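Local coordinates for ulvan Lyase-PL25 (Pseudoalteromonas sp. PLSV, PDB 5UAM), which degrades ulvan, the sulfated uronic-acid-containing cell-wall polysaccharide of green seaweeds, as a beta-propeller lyase of polysaccharide lyase family 25, at residues A385-W389 with E401-L406; H259-F263 with P317-I321. All blocks are in the same frame, centred on the assembly; numbering follows the deposited sequence. Where two conformers were deposited one is given.

Contact 1. Residues A385-W389 with E401-L406; sequences AVLSW and EDKTVL
Strand 385-389 pairs with strand 401-406 as an antiparallel beta hairpin, the last two strands of a four-stranded propeller blade, with 401-406 at the sheet's edge. Near the turn, Trp389 N donates to Lys403 O at 2.9 Å, and Trp389 O receives Asp402 N at 2.7 Å. Further along, Leu387 N binds Leu406 O at 2.9 Å, while Leu387 O accepts Val405 N at 2.9 Å and, weakly, Leu406 N. One carbonyl thus serves two successive amides: this is a classic beta bulge, with Val405 and Leu406 both facing Leu387 and the register shifted by one residue before the non-hydrogen-bonded pair Ser388-Thr404.

On the face bearing Ser388 and Thr404, the Ser388 hydroxyl, placed between its own backbone N and carbonyl carbon (chi1 61°), donates to Glu401 OE2 at 2.6 Å. It meets the anti lone pair of that oxygen, at the end of an extended glutamate chain, and Tyr379 OH of the adjoining strand also bonds OE2. In one of its two conformers, Val405 places CG2 obliquely against the pyrrole side of the indole, 3.4 Å from Trp389 NE1, a contact left doubtful by the alternative; Lys403 O sits at the ring's edge. Leu387 and Leu406 bring their CB atoms to 4.3 Å on the other face, where Phe413 and Val430 from the following blade cover them.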
loop_
_atom_site.group_PDB
_atom_site.type_symbol
_atom_site.label_atom_id
_atom_site.label_comp_id
_atom_site.label_asym_id
_atom_site.label_seq_id
_atom_site.Cartn_x
_atom_site.Cartn_y
_atom_site.Cartn_z
ATOM N N ALA A 385 -19.324 -8.765 3.008
ATOM C CA ALA A 385 -18.159 -7.927 3.233
ATOM C C ALA A 385 -18.497 -6.852 4.255
ATOM O O ALA A 385 -19.538 -6.201 4.148
ATOM C CB ALA A 385 -17.775 -7.263 1.911
ATOM N N VAL A 386 -17.620 -6.659 5.235
ATOM C CA VAL A 386 -17.832 -5.673 6.290
ATOM C C VAL A 386 -16.624 -4.747 6.332
ATOM O O VAL A 386 -15.477 -5.201 6.203
ATOM C CB VAL A 386 -18.039 -6.345 7.670
ATOM C CG1 VAL A 386 -18.392 -5.299 8.711
ATOM C CG2 VAL A 386 -19.114 -7.444 7.601
ATOM N N LEU A 387 -16.870 -3.449 6.504
ATOM C CA LEU A 387 -15.826 -2.460 6.773
ATOM C C LEU A 387 -16.267 -1.699 8.016
ATOM O O LEU A 387 -17.304 -1.020 7.990
ATOM C CB LEU A 387 -15.623 -1.503 5.589
ATOM C CG LEU A 387 -14.522 -0.458 5.764
ATOM C CD1 LEU A 387 -13.173 -1.128 5.822
ATOM C CD2 LEU A 387 -14.534 0.502 4.614
ATOM N N SER A 388 -15.528 -1.842 9.119
ATOM C CA SER A 388 -15.970 -1.258 10.372
ATOM C C SER A 388 -14.776 -0.763 11.180
ATOM O O SER A 388 -13.637 -1.173 10.961
ATOM C CB SER A 388 -16.796 -2.241 11.188
ATOM O OG SER A 388 -16.029 -3.388 11.511
ATOM N N TRP A 389 -15.079 0.144 12.101
ATOM C CA TRP A 389 -14.085 0.696 13.011
ATOM C C TRP A 389 -13.916 -0.215 14.221
ATOM O O TRP A 389 -14.896 -0.688 14.804
ATOM C CB TRP A 389 -14.541 2.066 13.504
ATOM C CG TRP A 389 -14.468 3.159 12.458
ATOM C CD1 TRP A 389 -15.488 3.639 11.707
ATOM C CD2 TRP A 389 -13.296 3.879 12.051
ATOM N NE1 TRP A 389 -15.028 4.626 10.856
ATOM C CE2 TRP A 389 -13.691 4.800 11.064
ATOM C CE3 TRP A 389 -11.963 3.854 12.453
ATOM C CZ2 TRP A 389 -12.794 5.682 10.460
ATOM C CZ3 TRP A 389 -11.068 4.736 11.848
ATOM C CH2 TRP A 389 -11.497 5.635 10.866
ATOM N N GLU A 401 -15.444 -3.520 18.368
ATOM C CA GLU A 401 -16.019 -2.990 17.140
ATOM C C GLU A 401 -16.974 -1.841 17.461
ATOM O O GLU A 401 -17.783 -1.930 18.393
ATOM C CB GLU A 401 -16.754 -4.101 16.390
ATOM C CG GLU A 401 -17.183 -3.720 14.976
ATOM C CD GLU A 401 -17.783 -4.882 14.206
ATOM O OE1 GLU A 401 -18.493 -5.699 14.828
ATOM O OE2 GLU A 401 -17.566 -4.970 12.974
ATOM N N ASP A 402 -16.859 -0.759 16.701
ATOM C CA ASP A 402 -17.764 0.383 16.785
ATOM C C ASP A 402 -18.571 0.454 15.485
ATOM O O ASP A 402 -19.190 -0.551 15.122
ATOM C CB ASP A 402 -16.977 1.638 17.157
ATOM C CG ASP A 402 -17.885 2.800 17.533
ATOM O OD1 ASP A 402 -19.079 2.556 17.810
ATOM O OD2 ASP A 402 -17.410 3.956 17.546
ATOM N N LYS A 403 -18.603 1.575 14.780
ATOM C CA LYS A 403 -19.536 1.734 13.677
ATOM C C LYS A 403 -19.091 0.942 12.451
ATOM O O LYS A 403 -17.903 0.876 12.120
ATOM C CB LYS A 403 -19.676 3.213 13.303
ATOM C CG LYS A 403 -20.227 4.108 14.406
ATOM C CD LYS A 403 -20.825 5.389 13.820
ATOM C CE LYS A 403 -21.266 6.379 14.897
ATOM N NZ LYS A 403 -20.233 7.430 15.142
ATOM N N THR A 404 -20.065 0.354 11.765
ATOM C CA THR A 404 -19.865 -0.175 10.425
ATOM C C THR A 404 -20.106 0.940 9.410
ATOM O O THR A 404 -21.142 1.602 9.442
ATOM C CB THR A 404 -20.816 -1.349 10.161
ATOM O OG1 THR A 404 -20.464 -2.455 11.013
ATOM C CG2 THR A 404 -20.736 -1.804 8.708
ATOM N N VAL A 405 -19.142 1.131 8.506
ATOM C CA VAL A 405 -19.187 2.204 7.525
ATOM C C VAL A 405 -19.719 1.704 6.184
ATOM O O VAL A 405 -20.299 2.468 5.409
ATOM C CB VAL A 405 -17.761 2.773 7.378
ATOM C CG1 VAL A 405 -17.695 3.826 6.323
ATOM C CG2 VAL A 405 -17.278 3.334 8.718
ATOM N N LEU A 406 -19.499 0.429 5.886
ATOM C CA LEU A 406 -19.990 -0.144 4.640
ATOM C C LEU A 406 -20.123 -1.646 4.820
ATOM O O LEU A 406 -19.255 -2.276 5.426
ATOM C CB LEU A 406 -19.029 0.163 3.470
ATOM C CG LEU A 406 -19.624 0.042 2.077
ATOM C CD1 LEU A 406 -20.641 1.119 1.824
ATOM C CD2 LEU A 406 -18.520 0.108 1.037
#

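Contact 2. Residues H259-F263 with P317-I321; sequences HDVYF and PHIAI
Between two neighbouring sheets of the beta-propeller, Val261 and Phe263 of strand 259-263 pack against Pro317, Ile319 and Ile321 of strand 317-321. No hydrogen bond links the two segments. Their axes run roughly antiparallel, at 155°, with a closest approach of 8.7 Å, a spacing filled by side chains.

At one end Pro317 lies over a face of the Phe263 ring in a CH-pi contact. Its CB stands 3.7 Å from the ring centroid, 24° off the normal and displaced toward the rim, so that CE1 is the nearest ring carbon at 3.4 Å. CG of the proline extends over the CE2-CZ side, and the proline lies roughly perpendicular to the line of the phenylalanine side chain. The phenylalanine reaches this position with CG anti to the backbone N (chi1 179°), beside the carbonyl carbon.

Such face-to-face packing of sheets is how adjacent blades of a propeller meet: alternate residues of each strand turn inward, while Asp260 and Tyr262, like His318 and Ala320, turn to the other side of their strands. In the middle, Ile319 divides its branches between two partners, CG2 touching Val261 CG2 at 3.7 Å and CD1 reaching Phe263 CB at 4.0 Å. Val261 also meets the next isoleucine, its CB lying 3.9 Å from both CG1 and CD1 of Ile321; the two side chains run alongside one another, pointing opposite ways. Ala296 and Met297 of strand 295-297 and Thr309 of strand 303-311 border this apolar layer. The Ile321 side chain lies about 8 Å from that of Tyr222, a probable substrate-binding residue, while Tyr262 directs its hydroxyl to Asp291.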
loop_
_atom_site.group_PDB
_atom_site.type_symbol
_atom_site.label_atom_id
_atom_site.label_comp_id
_atom_site.label_asym_id
_atom_site.label_seq_id
_atom_site.Cartn_x
_atom_site.Cartn_y
_atom_site.Cartn_z
ATOM N N HIS A 259 7.776 -13.984 6.880
ATOM C CA HIS A 259 7.693 -13.980 8.331
ATOM C C HIS A 259 8.138 -12.638 8.880
ATOM O O HIS A 259 8.906 -11.906 8.252
ATOM C CB HIS A 259 8.613 -15.006 8.973
ATOM C CG HIS A 259 8.398 -16.395 8.486
ATOM N ND1 HIS A 259 7.301 -17.150 8.839
ATOM C CD2 HIS A 259 9.153 -17.173 7.677
ATOM C CE1 HIS A 259 7.376 -18.327 8.242
ATOM N NE2 HIS A 259 8.493 -18.366 7.535
ATOM N N ASP A 260 7.678 -12.379 10.104
ATOM C CA ASP A 260 8.199 -11.348 11.004
ATOM C C ASP A 260 7.858 -9.945 10.531
ATOM O O ASP A 260 7.285 -9.752 9.452
ATOM C CB ASP A 260 9.711 -11.520 11.225
ATOM C CG ASP A 260 10.072 -12.913 11.724
ATOM O OD1 ASP A 260 9.233 -13.594 12.367
ATOM O OD2 ASP A 260 11.229 -13.346 11.484
ATOM N N VAL A 261 8.136 -8.953 11.369
ATOM C CA VAL A 261 7.981 -7.565 10.962
ATOM C C VAL A 261 9.090 -6.750 11.602
ATOM O O VAL A 261 9.484 -7.004 12.744
ATOM C CB VAL A 261 6.550 -7.014 11.222
ATOM C CG1 VAL A 261 6.276 -6.806 12.697
ATOM C CG2 VAL A 261 6.313 -5.728 10.440
ATOM N N TYR A 262 9.599 -5.796 10.831
ATOM C CA TYR A 262 10.751 -4.982 11.158
ATOM C C TYR A 262 10.374 -3.515 10.982
ATOM O O TYR A 262 9.393 -3.183 10.303
ATOM C CB TYR A 262 11.884 -5.280 10.186
ATOM C CG TYR A 262 12.353 -6.721 10.081
ATOM C CD1 TYR A 262 11.647 -7.654 9.335
ATOM C CD2 TYR A 262 13.533 -7.116 10.665
ATOM C CE1 TYR A 262 12.092 -8.946 9.208
ATOM C CE2 TYR A 262 13.997 -8.407 10.537
ATOM C CZ TYR A 262 13.280 -9.312 9.785
ATOM O OH TYR A 262 13.722 -10.615 9.650
ATOM N N PHE A 263 11.200 -2.632 11.555
ATOM C CA PHE A 263 10.956 -1.192 11.533
ATOM C C PHE A 263 12.261 -0.407 11.447
ATOM O O PHE A 263 13.209 -0.700 12.166
ATOM C CB PHE A 263 10.237 -0.744 12.811
ATOM C CG PHE A 263 9.975 0.722 12.863
ATOM C CD1 PHE A 263 8.847 1.258 12.268
ATOM C CD2 PHE A 263 10.885 1.583 13.462
ATOM C CE1 PHE A 263 8.641 2.626 12.282
ATOM C CE2 PHE A 263 10.669 2.928 13.454
ATOM C CZ PHE A 263 9.553 3.448 12.874
ATOM N N PRO A 317 6.638 4.199 17.226
ATOM C CA PRO A 317 5.987 3.497 16.115
ATOM C C PRO A 317 5.023 2.407 16.549
ATOM O O PRO A 317 5.279 1.630 17.473
ATOM C CB PRO A 317 7.160 2.894 15.342
ATOM C CG PRO A 317 8.201 2.693 16.373
ATOM C CD PRO A 317 8.084 3.905 17.275
ATOM N N HIS A 318 3.920 2.358 15.811
ATOM C CA HIS A 318 2.933 1.297 15.817
ATOM C C HIS A 318 2.926 0.660 14.434
ATOM O O HIS A 318 3.152 1.328 13.412
ATOM C CB HIS A 318 1.558 1.886 16.085
ATOM C CG HIS A 318 1.395 2.440 17.455
ATOM N ND1 HIS A 318 0.438 1.973 18.328
ATOM C CD2 HIS A 318 2.062 3.420 18.110
ATOM C CE1 HIS A 318 0.524 2.643 19.462
ATOM N NE2 HIS A 318 1.494 3.534 19.352
ATOM N N ILE A 319 2.648 -0.637 14.409
ATOM C CA ILE A 319 2.733 -1.435 13.192
ATOM C C ILE A 319 1.507 -2.331 13.093
ATOM O O ILE A 319 1.135 -2.999 14.066
ATOM C CB ILE A 319 4.003 -2.299 13.203
ATOM C CG1 ILE A 319 5.261 -1.414 13.218
ATOM C CG2 ILE A 319 4.040 -3.240 12.004
ATOM C CD1 ILE A 319 6.552 -2.190 13.392
ATOM N N ALA A 320 0.901 -2.362 11.903
ATOM C CA ALA A 320 -0.085 -3.374 11.550
ATOM C C ALA A 320 0.617 -4.438 10.729
ATOM O O ALA A 320 1.274 -4.122 9.729
ATOM C CB ALA A 320 -1.214 -2.760 10.729
ATOM N N ILE A 321 0.498 -5.688 11.154
ATOM C CA ILE A 321 1.098 -6.813 10.451
ATOM C C ILE A 321 0.038 -7.896 10.330
ATOM O O ILE A 321 -0.589 -8.265 11.326
ATOM C CB ILE A 321 2.359 -7.330 11.176
ATOM C CG1 ILE A 321 3.004 -8.508 10.443
ATOM C CG2 ILE A 321 2.066 -7.672 12.635
ATOM C CD1 ILE A 321 3.489 -8.161 9.038
#

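Overall arrangement
From the N terminus, the chain builds the earlier sheets and much of the large curled one before strand 258-267 opens contact 2, then passes through helix 287-293 and strands 295-297 and 303-311 until strand 317-324 closes a loop of 53 residues between two sheets. The chain completes that second sheet and enters the next four-stranded one, where contact 1 closes a short hairpin loop of 11 residues. The contacts therefore follow in series, neither nesting nor crossing. Their centres are 24 Å apart and their nearest atoms about 12 Å. Together they illustrate two levels of propeller construction: contact 1 joins neighbouring strands within one sheet, contact 2 joins one sheet to another.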